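Local coordinates for nucleocapsid (Crimean-congo hemorrhagic fever virus, PDB 4AKL), which binds single- and double-stranded RNA, probably to package the viral genome, and displays sequence-non-specific endonuclease activity on double-stranded DNA, at residues K104-S109 and H376-T381; S328-E333 and K342-A347; K357-L362 and G383-M388. One frame throughout, in Å; residues are numbered along the deposited sequence. Where two conformers were deposited one is given.

Contact 1: residues K104-S109 and H376-T381; sequences KSWDES and HPAVLT
One face of the Trp106 indole takes a corner of the His376 imidazole, CE1, which lies 3.7 Å above the indole plane and toward its rim. Pro377 CD lies over a face of the imidazole, and Ala378 CA sits in plane at its edge. The two aromatic groups are slid well apart: the histidine centroid is 5.2 Å from that of the five-membered ring of Trp106, with the planes at 28°, so overlap is slight and much of the touching is done by Trp106 CB, 3.7 Å from His376 NE2. On the benzo side of the indole, the Ala378 methyl fills in obliquely, its CB 3.6 Å from Trp106 CE3 and equally close to CZ3.

Trp106 carries CG between its backbone N and carbonyl carbon (chi1 44°), which swings the indole across to the loop. The imidazole is held at both nitrogens. Ala378 N donates to His376 ND1 over 3.1 Å, tilted 19° from the ring plane, inside a type I turn from His376 to Val379, while His376 NE2 bonds to Gln122 O. These two bonds fix the ring's rotation and satisfy its buried nitrogens; Trp106 NE1 is likewise satisfied, by Asn125 OD1.

The contact is buried and joins the short helix 104-107 to the loop that leads toward helix 385-392. Leu113 of helix 110-113 packs on both Trp106 and His376, helix 120-136 supplies Gln122 and Asn125, and Tyr312 of helix 306-316 touches Ala378.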
ATOM      1  N   LYS A 104     -13.673 -11.790   0.993  1.00 43.83           N
ATOM      2  CA  LYS A 104     -14.185 -12.502  -0.164  1.00 43.78           C
ATOM      3  C   LYS A 104     -14.357 -11.599  -1.415  1.00 42.88           C
ATOM      4  O   LYS A 104     -14.282 -12.086  -2.536  1.00 41.60           O
ATOM      5  CB  LYS A 104     -15.518 -13.247   0.190  1.00 46.10           C
ATOM      6  CG  LYS A 104     -16.700 -12.361   0.498  1.00 49.62           C
ATOM      7  CD  LYS A 104     -18.100 -13.084   0.385  1.00 55.02           C
ATOM      8  CE  LYS A 104     -18.477 -13.938   1.623  1.00 57.77           C
ATOM      9  NZ  LYS A 104     -19.974 -13.848   1.947  1.00 61.28           N
ATOM     10  N   SER A 105     -14.568 -10.292  -1.211  1.00 41.97           N
ATOM     11  CA  SER A 105     -14.838  -9.383  -2.341  1.00 41.72           C
ATOM     12  C   SER A 105     -13.689  -9.336  -3.370  1.00 39.69           C
ATOM     13  O   SER A 105     -13.931  -9.214  -4.587  1.00 39.25           O
ATOM     14  CB  SER A 105     -15.247  -7.956  -1.857  1.00 42.55           C
ATOM     15  OG  SER A 105     -14.198  -7.283  -1.201  1.00 40.85           O
ATOM     16  N   TRP A 106     -12.453  -9.449  -2.872  1.00 38.15           N
ATOM     17  CA  TRP A 106     -11.266  -9.557  -3.709  1.00 36.21           C
ATOM     18  C   TRP A 106     -10.685 -10.963  -3.776  1.00 35.91           C
ATOM     19  O   TRP A 106     -10.237 -11.394  -4.856  1.00 36.83           O
ATOM     20  CB  TRP A 106     -10.175  -8.540  -3.270  1.00 35.67           C
ATOM     21  CG  TRP A 106      -9.895  -8.370  -1.800  1.00 34.22           C
ATOM     22  CD1 TRP A 106     -10.610  -7.628  -0.903  1.00 35.75           C
ATOM     23  CD2 TRP A 106      -8.815  -8.921  -1.082  1.00 32.33           C
ATOM     24  NE1 TRP A 106     -10.056  -7.699   0.329  1.00 34.55           N
ATOM     25  CE2 TRP A 106      -8.940  -8.482   0.255  1.00 33.25           C
ATOM     26  CE3 TRP A 106      -7.755  -9.743  -1.427  1.00 31.36           C
ATOM     27  CZ2 TRP A 106      -8.045  -8.838   1.242  1.00 32.23           C
ATOM     28  CZ3 TRP A 106      -6.866 -10.115  -0.443  1.00 30.70           C
ATOM     29  CH2 TRP A 106      -7.007  -9.646   0.876  1.00 31.06           C
ATOM     30  N   ASP A 107     -10.666 -11.691  -2.660  1.00 35.66           N
ATOM     31  CA  ASP A 107     -10.074 -13.042  -2.613  1.00 35.15           C
ATOM     32  C   ASP A 107     -10.789 -14.049  -3.535  1.00 35.41           C
ATOM     33  O   ASP A 107     -10.128 -14.790  -4.273  1.00 34.63           O
ATOM     34  CB  ASP A 107     -10.011 -13.549  -1.144  1.00 35.09           C
ATOM     35  CG  ASP A 107      -9.551 -15.018  -1.019  1.00 36.33           C
ATOM     36  OD1 ASP A 107      -8.434 -15.365  -1.512  1.00 32.61           O
ATOM     37  OD2 ASP A 107     -10.319 -15.823  -0.376  1.00 37.56           O
ATOM     38  N   GLU A 108     -12.107 -14.069  -3.508  1.00 36.16           N
ATOM     39  CA  GLU A 108     -12.888 -14.977  -4.367  1.00 37.48           C
ATOM     40  C   GLU A 108     -12.950 -14.500  -5.843  1.00 36.88           C
ATOM     41  O   GLU A 108     -13.433 -15.214  -6.733  1.00 37.41           O
ATOM     42  CB  GLU A 108     -14.305 -15.197  -3.784  1.00 39.46           C
ATOM     43  CG  GLU A 108     -14.284 -16.143  -2.589  1.00 42.11           C
ATOM     44  CD  GLU A 108     -15.691 -16.523  -2.072  1.00 47.21           C
ATOM     45  OE1 GLU A 108     -16.732 -16.025  -2.581  1.00 49.20           O
ATOM     46  OE2 GLU A 108     -15.738 -17.350  -1.127  1.00 51.83           O
ATOM     47  N   SER A 109     -12.451 -13.296  -6.087  1.00 35.83           N
ATOM     48  CA  SER A 109     -12.370 -12.729  -7.436  1.00 35.23           C
ATOM     49  C   SER A 109     -10.931 -12.642  -7.911  1.00 33.17           C
ATOM     50  O   SER A 109     -10.694 -11.980  -8.892  1.00 33.55           O
ATOM     51  CB  SER A 109     -13.004 -11.330  -7.454  1.00 35.69           C
ATOM     52  OG  SER A 109     -14.396 -11.490  -7.346  1.00 38.01           O
ATOM     53  N   HIS A 376      -4.993  -4.293  -8.581  1.00 29.24           N
ATOM     54  CA  HIS A 376      -5.370  -4.421  -7.143  1.00 28.85           C
ATOM     55  C   HIS A 376      -4.149  -4.799  -6.354  1.00 27.57           C
ATOM     56  O   HIS A 376      -3.319  -5.620  -6.822  1.00 26.61           O
ATOM     57  CB  HIS A 376      -6.479  -5.429  -6.972  1.00 29.44           C
ATOM     58  CG  HIS A 376      -7.070  -5.501  -5.591  1.00 30.15           C
ATOM     59  ND1 HIS A 376      -6.444  -6.137  -4.550  1.00 29.60           N
ATOM     60  CD2 HIS A 376      -8.246  -5.044  -5.097  1.00 31.85           C
ATOM     61  CE1 HIS A 376      -7.202  -6.063  -3.474  1.00 31.60           C
ATOM     62  NE2 HIS A 376      -8.306  -5.410  -3.780  1.00 28.99           N
ATOM     63  N   PRO A 377      -4.002  -4.227  -5.113  1.00 27.84           N
ATOM     64  CA  PRO A 377      -2.790  -4.433  -4.330  1.00 27.12           C
ATOM     65  C   PRO A 377      -2.521  -5.809  -3.777  1.00 26.62           C
ATOM     66  O   PRO A 377      -1.421  -6.047  -3.214  1.00 25.52           O
ATOM     67  CB  PRO A 377      -2.973  -3.468  -3.146  1.00 28.61           C
ATOM     68  CG  PRO A 377      -4.432  -3.241  -3.025  1.00 29.45           C
ATOM     69  CD  PRO A 377      -4.864  -3.218  -4.469  1.00 28.87           C
ATOM     70  N   ALA A 378      -3.488  -6.689  -3.909  1.00 26.55           N
ATOM     71  CA  ALA A 378      -3.377  -8.075  -3.451  1.00 26.56           C
ATOM     72  C   ALA A 378      -2.977  -8.995  -4.597  1.00 25.89           C
ATOM     73  O   ALA A 378      -2.925 -10.197  -4.384  1.00 26.19           O
ATOM     74  CB  ALA A 378      -4.674  -8.540  -2.869  1.00 26.54           C
ATOM     75  N   VAL A 379      -2.707  -8.436  -5.785  1.00 25.95           N
ATOM     76  CA  VAL A 379      -2.342  -9.230  -6.950  1.00 26.18           C
ATOM     77  C   VAL A 379      -0.808  -9.300  -7.103  1.00 25.94           C
ATOM     78  O   VAL A 379      -0.123  -8.261  -7.177  1.00 26.37           O
ATOM     79  CB  VAL A 379      -2.995  -8.697  -8.231  1.00 27.01           C
ATOM     80  CG1 VAL A 379      -2.591  -9.556  -9.502  1.00 27.21           C
ATOM     81  CG2 VAL A 379      -4.519  -8.643  -8.055  1.00 26.12           C
ATOM     82  N   LEU A 380      -0.283 -10.525  -7.107  1.00 25.33           N
ATOM     83  CA  LEU A 380       1.136 -10.781  -7.303  1.00 25.27           C
ATOM     84  C   LEU A 380       1.600 -10.554  -8.737  1.00 25.51           C
ATOM     85  O   LEU A 380       0.845 -10.723  -9.672  1.00 26.16           O
ATOM     86  CB  LEU A 380       1.492 -12.196  -6.869  1.00 25.54           C
ATOM     87  CG  LEU A 380       2.997 -12.537  -6.744  1.00 25.57           C
ATOM     88  CD1 LEU A 380       3.731 -11.596  -5.745  1.00 23.45           C
ATOM     89  CD2 LEU A 380       3.165 -13.972  -6.306  1.00 27.76           C
ATOM     90  N   THR A 381       2.848 -10.139  -8.863  1.00 25.94           N
ATOM     91  CA  THR A 381       3.576 -10.007 -10.131  1.00 26.47           C
ATOM     92  C   THR A 381       5.035 -10.361  -9.835  1.00 26.82           C
ATOM     93  O   THR A 381       5.449 -10.415  -8.650  1.00 25.71           O
ATOM     94  CB  THR A 381       3.603  -8.555 -10.743  1.00 27.11           C
ATOM     95  OG1 THR A 381       4.229  -7.675  -9.817  1.00 25.59           O
ATOM     96  CG2 THR A 381       2.221  -8.038 -11.074  1.00 26.60           C
TER

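Contact 2: residues S328-E333 and K342-A347; sequences SQFLFE and KKMKKA
Phe330 reaches out from helix 324-336 to lay the far end of its ring against Ala347 and Met344 of helix 341-350. The tight part is small: Ala347 CB stands 3.9 Å from Phe330 CE2 and 4.0 Å from Phe330 CZ, approaching the ring obliquely. Having CG anti to the backbone N (chi1 -173°) carries the phenyl group away from its own helix and across the gap, so that one long side chain bridges backbones whose nearest CA atoms, those of Phe330 and Ala347, are 9.2 Å apart. Toward Met344 the fit relaxes. The carbonyl O of Met344 faces the edge of the ring, near its plane, 4.1 Å from Phe330 CZ, and Met344 CG comes only within 4.4 Å of Phe330 CE1.

Burial runs the other way. The looser Met344 side is the buried one, its side chain going on to pack against Ile385 of helix 385-392, as Leu331 does from the first helix. The tight pair, Phe330 and Ala347, is itself partly open to solvent, and Lys342, Lys343 and Lys346 of helix 341-350 are exposed. Within helix 324-336, Gln329 NE2 makes a weak bond of 3.3 Å to Glu333 OE2, one turn further on; Glu333 also pairs with Lys336.

What joins these two consecutive helices here is therefore apolar. The ring meets a methyl and a methylene, and turns its edge to a carbonyl oxygen, so the contact rests on shape and on shielding carbon from water.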
ATOM      1  N   SER A 328      11.306 -18.433   2.775  1.00 31.38           N
ATOM      2  CA  SER A 328      12.321 -17.545   3.282  1.00 31.51           C
ATOM      3  C   SER A 328      13.670 -17.823   2.623  1.00 31.21           C
ATOM      4  O   SER A 328      14.364 -16.918   2.196  1.00 31.04           O
ATOM      5  CB  SER A 328      12.390 -17.665   4.803  1.00 32.21           C
ATOM      6  OG  SER A 328      13.518 -16.997   5.340  1.00 33.36           O
ATOM      7  N   GLN A 329      14.032 -19.083   2.516  1.00 32.40           N
ATOM      8  CA  GLN A 329      15.317 -19.429   1.921  1.00 32.26           C
ATOM      9  C   GLN A 329      15.348 -19.029   0.438  1.00 31.50           C
ATOM     10  O   GLN A 329      16.335 -18.439  -0.046  1.00 30.69           O
ATOM     11  CB  GLN A 329      15.608 -20.901   2.054  1.00 33.71           C
ATOM     12  CG  GLN A 329      17.095 -21.228   1.805  1.00 34.11           C
ATOM     13  CD  GLN A 329      17.919 -20.836   2.991  1.00 35.51           C
ATOM     14  OE1 GLN A 329      17.508 -21.064   4.144  1.00 37.65           O
ATOM     15  NE2 GLN A 329      19.064 -20.239   2.745  1.00 36.49           N
ATOM     16  N   PHE A 330      14.261 -19.345  -0.273  1.00 30.80           N
ATOM     17  CA  PHE A 330      14.118 -19.010  -1.690  1.00 29.94           C
ATOM     18  C   PHE A 330      14.365 -17.498  -1.936  1.00 29.70           C
ATOM     19  O   PHE A 330      15.111 -17.109  -2.826  1.00 29.16           O
ATOM     20  CB  PHE A 330      12.709 -19.402  -2.170  1.00 29.68           C
ATOM     21  CG  PHE A 330      12.495 -19.270  -3.651  1.00 28.62           C
ATOM     22  CD1 PHE A 330      12.102 -18.089  -4.200  1.00 28.90           C
ATOM     23  CD2 PHE A 330      12.639 -20.374  -4.491  1.00 31.73           C
ATOM     24  CE1 PHE A 330      11.882 -17.987  -5.600  1.00 28.08           C
ATOM     25  CE2 PHE A 330      12.416 -20.283  -5.838  1.00 30.87           C
ATOM     26  CZ  PHE A 330      12.046 -19.058  -6.389  1.00 31.00           C
ATOM     27  N   LEU A 331      13.705 -16.665  -1.125  1.00 29.26           N
ATOM     28  CA  LEU A 331      13.812 -15.233  -1.248  1.00 28.60           C
ATOM     29  C   LEU A 331      15.177 -14.718  -0.851  1.00 29.47           C
ATOM     30  O   LEU A 331      15.666 -13.783  -1.458  1.00 29.36           O
ATOM     31  CB  LEU A 331      12.710 -14.560  -0.466  1.00 28.20           C
ATOM     32  CG  LEU A 331      11.270 -14.855  -0.969  1.00 26.57           C
ATOM     33  CD1 LEU A 331      10.186 -14.582   0.108  1.00 23.42           C
ATOM     34  CD2 LEU A 331      10.957 -14.066  -2.280  1.00 24.23           C
ATOM     35  N   PHE A 332      15.792 -15.350   0.125  1.00 30.47           N
ATOM     36  CA  PHE A 332      17.106 -14.969   0.585  1.00 32.61           C
ATOM     37  C   PHE A 332      18.129 -15.167  -0.513  1.00 33.66           C
ATOM     38  O   PHE A 332      18.916 -14.290  -0.753  1.00 34.06           O
ATOM     39  CB  PHE A 332      17.520 -15.778   1.826  1.00 33.57           C
ATOM     40  CG  PHE A 332      18.956 -15.573   2.254  1.00 35.03           C
ATOM     41  CD1 PHE A 332      19.335 -14.438   2.949  1.00 35.50           C
ATOM     42  CD2 PHE A 332      19.932 -16.538   1.967  1.00 37.93           C
ATOM     43  CE1 PHE A 332      20.649 -14.237   3.336  1.00 37.48           C
ATOM     44  CE2 PHE A 332      21.277 -16.382   2.374  1.00 37.85           C
ATOM     45  CZ  PHE A 332      21.641 -15.233   3.057  1.00 38.96           C
ATOM     46  N   GLU A 333      18.091 -16.323  -1.162  1.00 34.79           N
ATOM     47  CA  GLU A 333      19.021 -16.638  -2.297  1.00 36.25           C
ATOM     48  C   GLU A 333      18.866 -15.635  -3.384  1.00 35.87           C
ATOM     49  O   GLU A 333      19.818 -15.263  -3.985  1.00 35.73           O
ATOM     50  CB  GLU A 333      18.769 -18.029  -2.872  1.00 36.50           C
ATOM     51  CG  GLU A 333      18.911 -19.152  -1.874  1.00 38.69           C
ATOM     52  CD  GLU A 333      20.299 -19.259  -1.362  1.00 43.04           C
ATOM     53  OE1 GLU A 333      21.210 -19.091  -2.192  1.00 46.38           O
ATOM     54  OE2 GLU A 333      20.504 -19.521  -0.154  1.00 44.38           O
ATOM     55  N   LYS A 342      13.199 -14.196 -15.428  1.00 41.49           N
ATOM     56  CA  LYS A 342      12.839 -15.429 -16.036  0.70 41.97           C
ATOM     57  C   LYS A 342      13.369 -16.609 -15.208  1.00 41.42           C
ATOM     58  O   LYS A 342      12.634 -17.550 -14.984  1.00 41.06           O
ATOM     59  CB  LYS A 342      13.247 -15.490 -17.520  0.70 43.29           C
ATOM     60  CG  LYS A 342      12.717 -16.726 -18.257  0.70 44.63           C
ATOM     61  CD  LYS A 342      11.293 -16.553 -18.814  0.70 44.87           C
ATOM     62  CE  LYS A 342      10.243 -16.185 -17.752  0.70 42.18           C
ATOM     63  NZ  LYS A 342       8.929 -16.148 -18.297  0.70 39.41           N
ATOM     64  N   LYS A 343      14.603 -16.528 -14.732  1.00 40.85           N
ATOM     65  CA  LYS A 343      15.169 -17.585 -13.885  1.00 40.39           C
ATOM     66  C   LYS A 343      14.451 -17.743 -12.560  1.00 38.48           C
ATOM     67  O   LYS A 343      14.317 -18.857 -12.072  1.00 38.33           O
ATOM     68  CB  LYS A 343      16.681 -17.341 -13.629  1.00 41.42           C
ATOM     69  CG  LYS A 343      17.555 -17.545 -14.872  1.00 43.90           C
ATOM     70  CD  LYS A 343      18.904 -16.818 -14.697  1.00 46.78           C
ATOM     71  CE  LYS A 343      19.886 -17.128 -15.819  1.00 49.58           C
ATOM     72  NZ  LYS A 343      19.257 -17.163 -17.191  1.00 51.12           N
ATOM     73  N   MET A 344      13.993 -16.636 -11.954  1.00 36.53           N
ATOM     74  CA  MET A 344      13.183 -16.724 -10.710  1.00 34.82           C
ATOM     75  C   MET A 344      11.882 -17.461 -11.047  1.00 34.37           C
ATOM     76  O   MET A 344      11.456 -18.341 -10.332  1.00 33.63           O
ATOM     77  CB  MET A 344      12.921 -15.316 -10.191  1.00 34.43           C
ATOM     78  CG  MET A 344      12.166 -15.172  -8.918  1.00 35.12           C
ATOM     79  SD  MET A 344      10.386 -15.257  -9.179  1.00 36.40           S
ATOM     80  CE  MET A 344      10.221 -13.578  -9.809  1.00 35.08           C
ATOM     81  N   LYS A 345      11.275 -17.145 -12.179  1.00 33.35           N
ATOM     82  CA  LYS A 345       9.990 -17.729 -12.477  1.00 33.30           C
ATOM     83  C   LYS A 345      10.075 -19.228 -12.752  1.00 33.45           C
ATOM     84  O   LYS A 345       9.190 -20.006 -12.289  1.00 32.44           O
ATOM     85  CB  LYS A 345       9.314 -16.960 -13.605  1.00 34.24           C
ATOM     86  CG  LYS A 345       8.784 -15.656 -13.146  1.00 35.86           C
ATOM     87  CD  LYS A 345       8.305 -14.741 -14.287  1.00 39.39           C
ATOM     88  CE  LYS A 345       6.914 -15.011 -14.659  1.00 41.87           C
ATOM     89  NZ  LYS A 345       6.502 -14.160 -15.823  1.00 45.11           N
ATOM     90  N   LYS A 346      11.162 -19.636 -13.437  1.00 33.27           N
ATOM     91  CA  LYS A 346      11.402 -21.028 -13.781  0.70 34.18           C
ATOM     92  C   LYS A 346      11.715 -21.886 -12.558  1.00 33.72           C
ATOM     93  O   LYS A 346      11.422 -23.114 -12.539  1.00 33.27           O
ATOM     94  CB  LYS A 346      12.556 -21.149 -14.822  0.70 35.65           C
ATOM     95  CG  LYS A 346      12.304 -20.363 -16.160  0.70 37.16           C
ATOM     96  CD  LYS A 346      11.162 -20.944 -17.028  0.70 38.25           C
ATOM     97  CE  LYS A 346      10.654 -19.888 -18.061  0.70 38.40           C
ATOM     98  NZ  LYS A 346       9.452 -20.372 -18.834  0.70 37.61           N
ATOM     99  N   ALA A 347      12.315 -21.253 -11.552  1.00 32.33           N
ATOM    100  CA  ALA A 347      12.647 -21.938 -10.313  1.00 32.35           C
ATOM    101  C   ALA A 347      11.359 -22.269  -9.526  1.00 31.72           C
ATOM    102  O   ALA A 347      11.286 -23.328  -8.871  1.00 32.11           O
ATOM    103  CB  ALA A 347      13.578 -21.092  -9.468  1.00 31.71           C
TER

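Contact 3: residues K357-L362 and G383-M388; sequences KKLYEL and GRISEM
Arg384 NH1 is gripped by two carbonyl oxygens, those of His376 and Val379, and this anchors the chain just ahead of Ile385, whose CD1 meets Leu359 CD2 across the contact. The setting is a helix-to-helix contact in the mainly helical body of the nairovirus nucleocapsid: helix 355-360 and helix 385-392, separated by a long loop, turn apolar side chains toward each other. Arg384 N also bonds to Thr381 OG1, so the entry to the second helix is secured at both its backbone and its guanidinium group.

Leu359 carries the first helix's share of the contact, and its two methyls divide the work. CD2 takes Ile385, the tightest approach, with CD2 to Ile385 CD1 at 3.7 Å; the two side chains run at a slant to each other. CD1 takes Met388 instead, where the side chains slide past one another in opposite directions. Leu359 has CG anti to the backbone N (chi1 -164°), which turns the fork toward Ile385 and Met388, three residues apart and so on one side of their helix. The CB of Ile385 does not aim at Leu359, and it is CD1, at the end of the longer branch, that closes the distance.

All three residues are buried, and the core continues around them. Leu348 of helix 341-350 and Leu380 pack on Leu359, Leu331 of helix 324-336 covers both Ile385 and Met388, and Trp313 and Leu314 of helix 306-316 press on the methionine. The Met388 chain bends at its last torsion (chi3 76°), folding the methyl back so that SD and CE both lie 4.1 Å from Leu359 CD1.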
ATOM      1  N   LYS A 357       4.463 -23.797  -7.550  1.00 29.02           N
ATOM      2  CA  LYS A 357       3.551 -23.631  -8.658  1.00 29.09           C
ATOM      3  C   LYS A 357       2.359 -22.842  -8.227  1.00 28.66           C
ATOM      4  O   LYS A 357       1.825 -22.057  -9.046  1.00 28.36           O
ATOM      5  CB  LYS A 357       3.125 -24.994  -9.257  1.00 30.74           C
ATOM      6  CG  LYS A 357       4.168 -25.524 -10.276  1.00 32.04           C
ATOM      7  CD  LYS A 357       3.834 -26.901 -10.812  1.00 34.59           C
ATOM      8  CE  LYS A 357       4.991 -27.446 -11.663  1.00 34.99           C
ATOM      9  NZ  LYS A 357       6.028 -28.115 -10.862  1.00 33.37           N
ATOM     10  N   LYS A 358       1.930 -23.024  -6.973  1.00 28.77           N
ATOM     11  CA  LYS A 358       0.776 -22.273  -6.468  1.00 29.34           C
ATOM     12  C   LYS A 358       1.105 -20.795  -6.378  1.00 27.86           C
ATOM     13  O   LYS A 358       0.259 -20.013  -6.653  1.00 27.55           O
ATOM     14  CB  LYS A 358       0.259 -22.825  -5.125  1.00 30.11           C
ATOM     15  CG  LYS A 358      -0.278 -24.216  -5.234  1.00 34.43           C
ATOM     16  CD  LYS A 358      -0.637 -24.733  -3.865  1.00 39.02           C
ATOM     17  CE  LYS A 358      -1.019 -26.190  -3.878  1.00 42.38           C
ATOM     18  NZ  LYS A 358      -0.535 -26.849  -2.591  1.00 45.28           N
ATOM     19  N   LEU A 359       2.342 -20.426  -6.013  1.00 27.26           N
ATOM     20  CA  LEU A 359       2.714 -19.006  -5.996  1.00 26.58           C
ATOM     21  C   LEU A 359       2.756 -18.506  -7.451  1.00 26.96           C
ATOM     22  O   LEU A 359       2.346 -17.390  -7.746  1.00 25.67           O
ATOM     23  CB  LEU A 359       4.095 -18.779  -5.342  1.00 26.10           C
ATOM     24  CG  LEU A 359       4.391 -17.333  -4.931  1.00 25.80           C
ATOM     25  CD1 LEU A 359       3.493 -16.861  -3.727  1.00 23.74           C
ATOM     26  CD2 LEU A 359       5.867 -17.135  -4.595  1.00 26.85           C
ATOM     27  N   TYR A 360       3.272 -19.352  -8.357  1.00 27.30           N
ATOM     28  CA  TYR A 360       3.442 -18.944  -9.736  1.00 27.59           C
ATOM     29  C   TYR A 360       2.086 -18.595 -10.342  1.00 27.79           C
ATOM     30  O   TYR A 360       1.966 -17.594 -11.071  1.00 27.74           O
ATOM     31  CB  TYR A 360       4.077 -20.064 -10.598  1.00 28.86           C
ATOM     32  CG  TYR A 360       4.443 -19.633 -12.021  1.00 29.54           C
ATOM     33  CD1 TYR A 360       3.451 -19.534 -13.039  1.00 30.84           C
ATOM     34  CD2 TYR A 360       5.748 -19.322 -12.349  1.00 31.81           C
ATOM     35  CE1 TYR A 360       3.777 -19.106 -14.339  1.00 31.93           C
ATOM     36  CE2 TYR A 360       6.102 -18.906 -13.694  1.00 33.17           C
ATOM     37  CZ  TYR A 360       5.121 -18.805 -14.670  1.00 33.02           C
ATOM     38  OH  TYR A 360       5.465 -18.409 -15.978  1.00 31.89           O
ATOM     39  N   GLU A 361       1.077 -19.389 -10.048  1.00 28.28           N
ATOM     40  CA  GLU A 361      -0.246 -19.176 -10.645  0.60 28.83           C
ATOM     41  C   GLU A 361      -0.900 -17.861 -10.220  1.00 28.20           C
ATOM     42  O   GLU A 361      -1.820 -17.389 -10.893  1.00 28.89           O
ATOM     43  CB  GLU A 361      -1.158 -20.333 -10.366  0.60 29.61           C
ATOM     44  CG  GLU A 361      -2.520 -20.312 -11.101  0.60 31.59           C
ATOM     45  CD  GLU A 361      -2.456 -20.390 -12.679  0.60 32.59           C
ATOM     46  OE1 GLU A 361      -1.394 -20.136 -13.322  0.60 32.66           O
ATOM     47  OE2 GLU A 361      -3.499 -20.699 -13.256  0.60 33.08           O
ATOM     48  N   LEU A 362      -0.407 -17.276  -9.144  1.00 27.12           N
ATOM     49  CA  LEU A 362      -0.846 -15.939  -8.721  1.00 27.46           C
ATOM     50  C   LEU A 362      -0.331 -14.769  -9.628  1.00 27.02           C
ATOM     51  O   LEU A 362      -0.957 -13.700  -9.698  1.00 26.99           O
ATOM     52  CB  LEU A 362      -0.473 -15.700  -7.266  1.00 25.77           C
ATOM     53  CG  LEU A 362      -0.936 -16.755  -6.270  1.00 27.21           C
ATOM     54  CD1 LEU A 362      -0.466 -16.363  -4.854  1.00 24.69           C
ATOM     55  CD2 LEU A 362      -2.456 -16.992  -6.328  1.00 27.11           C
ATOM     56  N   GLY A 383       7.573  -8.475 -10.321  1.00 29.11           N
ATOM     57  CA  GLY A 383       8.129  -7.348  -9.626  1.00 29.34           C
ATOM     58  C   GLY A 383       7.676  -7.252  -8.162  1.00 29.89           C
ATOM     59  O   GLY A 383       8.409  -6.721  -7.348  1.00 31.75           O
ATOM     60  N   ARG A 384       6.502  -7.784  -7.811  1.00 28.96           N
ATOM     61  CA  ARG A 384       6.040  -7.815  -6.386  1.00 27.37           C
ATOM     62  C   ARG A 384       6.666  -8.896  -5.541  1.00 27.21           C
ATOM     63  O   ARG A 384       6.526  -8.878  -4.338  1.00 25.84           O
ATOM     64  CB  ARG A 384       4.525  -7.850  -6.355  1.00 27.90           C
ATOM     65  CG  ARG A 384       3.972  -6.427  -6.628  1.00 28.11           C
ATOM     66  CD  ARG A 384       2.481  -6.423  -6.787  1.00 29.80           C
ATOM     67  NE  ARG A 384       1.963  -5.066  -6.759  1.00 31.46           N
ATOM     68  CZ  ARG A 384       0.696  -4.727  -6.830  1.00 31.11           C
ATOM     69  NH1 ARG A 384      -0.276  -5.656  -6.931  1.00 30.15           N
ATOM     70  NH2 ARG A 384       0.399  -3.429  -6.802  1.00 32.91           N
ATOM     71  N   ILE A 385       7.435  -9.816  -6.145  1.00 26.55           N
ATOM     72  CA  ILE A 385       8.153 -10.815  -5.380  1.00 26.94           C
ATOM     73  C   ILE A 385       9.102 -10.108  -4.355  1.00 26.10           C
ATOM     74  O   ILE A 385       9.304 -10.614  -3.219  1.00 24.59           O
ATOM     75  CB  ILE A 385       8.859 -11.859  -6.310  1.00 27.84           C
ATOM     76  CG1 ILE A 385       7.828 -12.913  -6.828  1.00 28.82           C
ATOM     77  CG2 ILE A 385       9.963 -12.602  -5.586  1.00 30.29           C
ATOM     78  CD1 ILE A 385       7.335 -14.014  -5.799  1.00 31.08           C
ATOM     79  N   SER A 386       9.613  -8.944  -4.738  1.00 25.32           N
ATOM     80  CA  SER A 386      10.426  -8.117  -3.857  1.00 26.39           C
ATOM     81  C   SER A 386       9.699  -7.674  -2.536  1.00 26.04           C
ATOM     82  O   SER A 386      10.354  -7.490  -1.539  1.00 26.00           O
ATOM     83  CB  SER A 386      10.987  -6.879  -4.601  1.00 26.70           C
ATOM     84  OG  SER A 386       9.952  -6.024  -5.069  1.00 27.76           O
ATOM     85  N   GLU A 387       8.357  -7.557  -2.553  1.00 25.67           N
ATOM     86  CA  GLU A 387       7.556  -7.235  -1.356  1.00 26.10           C
ATOM     87  C   GLU A 387       7.688  -8.388  -0.378  1.00 26.13           C
ATOM     88  O   GLU A 387       7.971  -8.184   0.785  1.00 27.21           O
ATOM     89  CB  GLU A 387       6.068  -7.041  -1.692  1.00 26.25           C
ATOM     90  CG  GLU A 387       5.741  -5.949  -2.713  1.00 27.66           C
ATOM     91  CD  GLU A 387       5.814  -4.583  -2.126  1.00 30.61           C
ATOM     92  OE1 GLU A 387       5.302  -4.416  -1.043  1.00 32.98           O
ATOM     93  OE2 GLU A 387       6.359  -3.667  -2.749  1.00 33.80           O
ATOM     94  N   MET A 388       7.492  -9.604  -0.878  1.00 24.74           N
ATOM     95  CA  MET A 388       7.703 -10.804  -0.062  1.00 24.76           C
ATOM     96  C   MET A 388       9.155 -10.909   0.382  1.00 25.28           C
ATOM     97  O   MET A 388       9.417 -11.301   1.519  1.00 25.41           O
ATOM     98  CB  MET A 388       7.317 -12.068  -0.846  1.00 24.64           C
ATOM     99  CG  MET A 388       5.907 -12.102  -1.316  1.00 23.60           C
ATOM    100  SD  MET A 388       5.450 -13.673  -2.148  1.00 26.17           S
ATOM    101  CE  MET A 388       5.294 -14.667  -0.702  1.00 24.54           C
TER

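How the contacts relate
Contact 3 stands between the other two. Its centre is about 13 Å from that of contact 1 and about 10 Å from that of contact 2, whereas contacts 1 and 2 have centres about 22 Å apart and do not touch. The join to contact 1 is largely polar, through the Arg384 guanidinium, although Leu380 CD2 also packs 3.8 Å from Leu359 O. Contact 2 meets it by packing alone, partly carbon on carbonyl oxygen: Lys345 O lies 3.5 Å from Tyr360 CD2, and Leu331 CD1 3.7 Å from Met388 O. In sequence, contact 2 is nested within contact 1 and closes before contact 3 opens, while contacts 1 and 3 interleave.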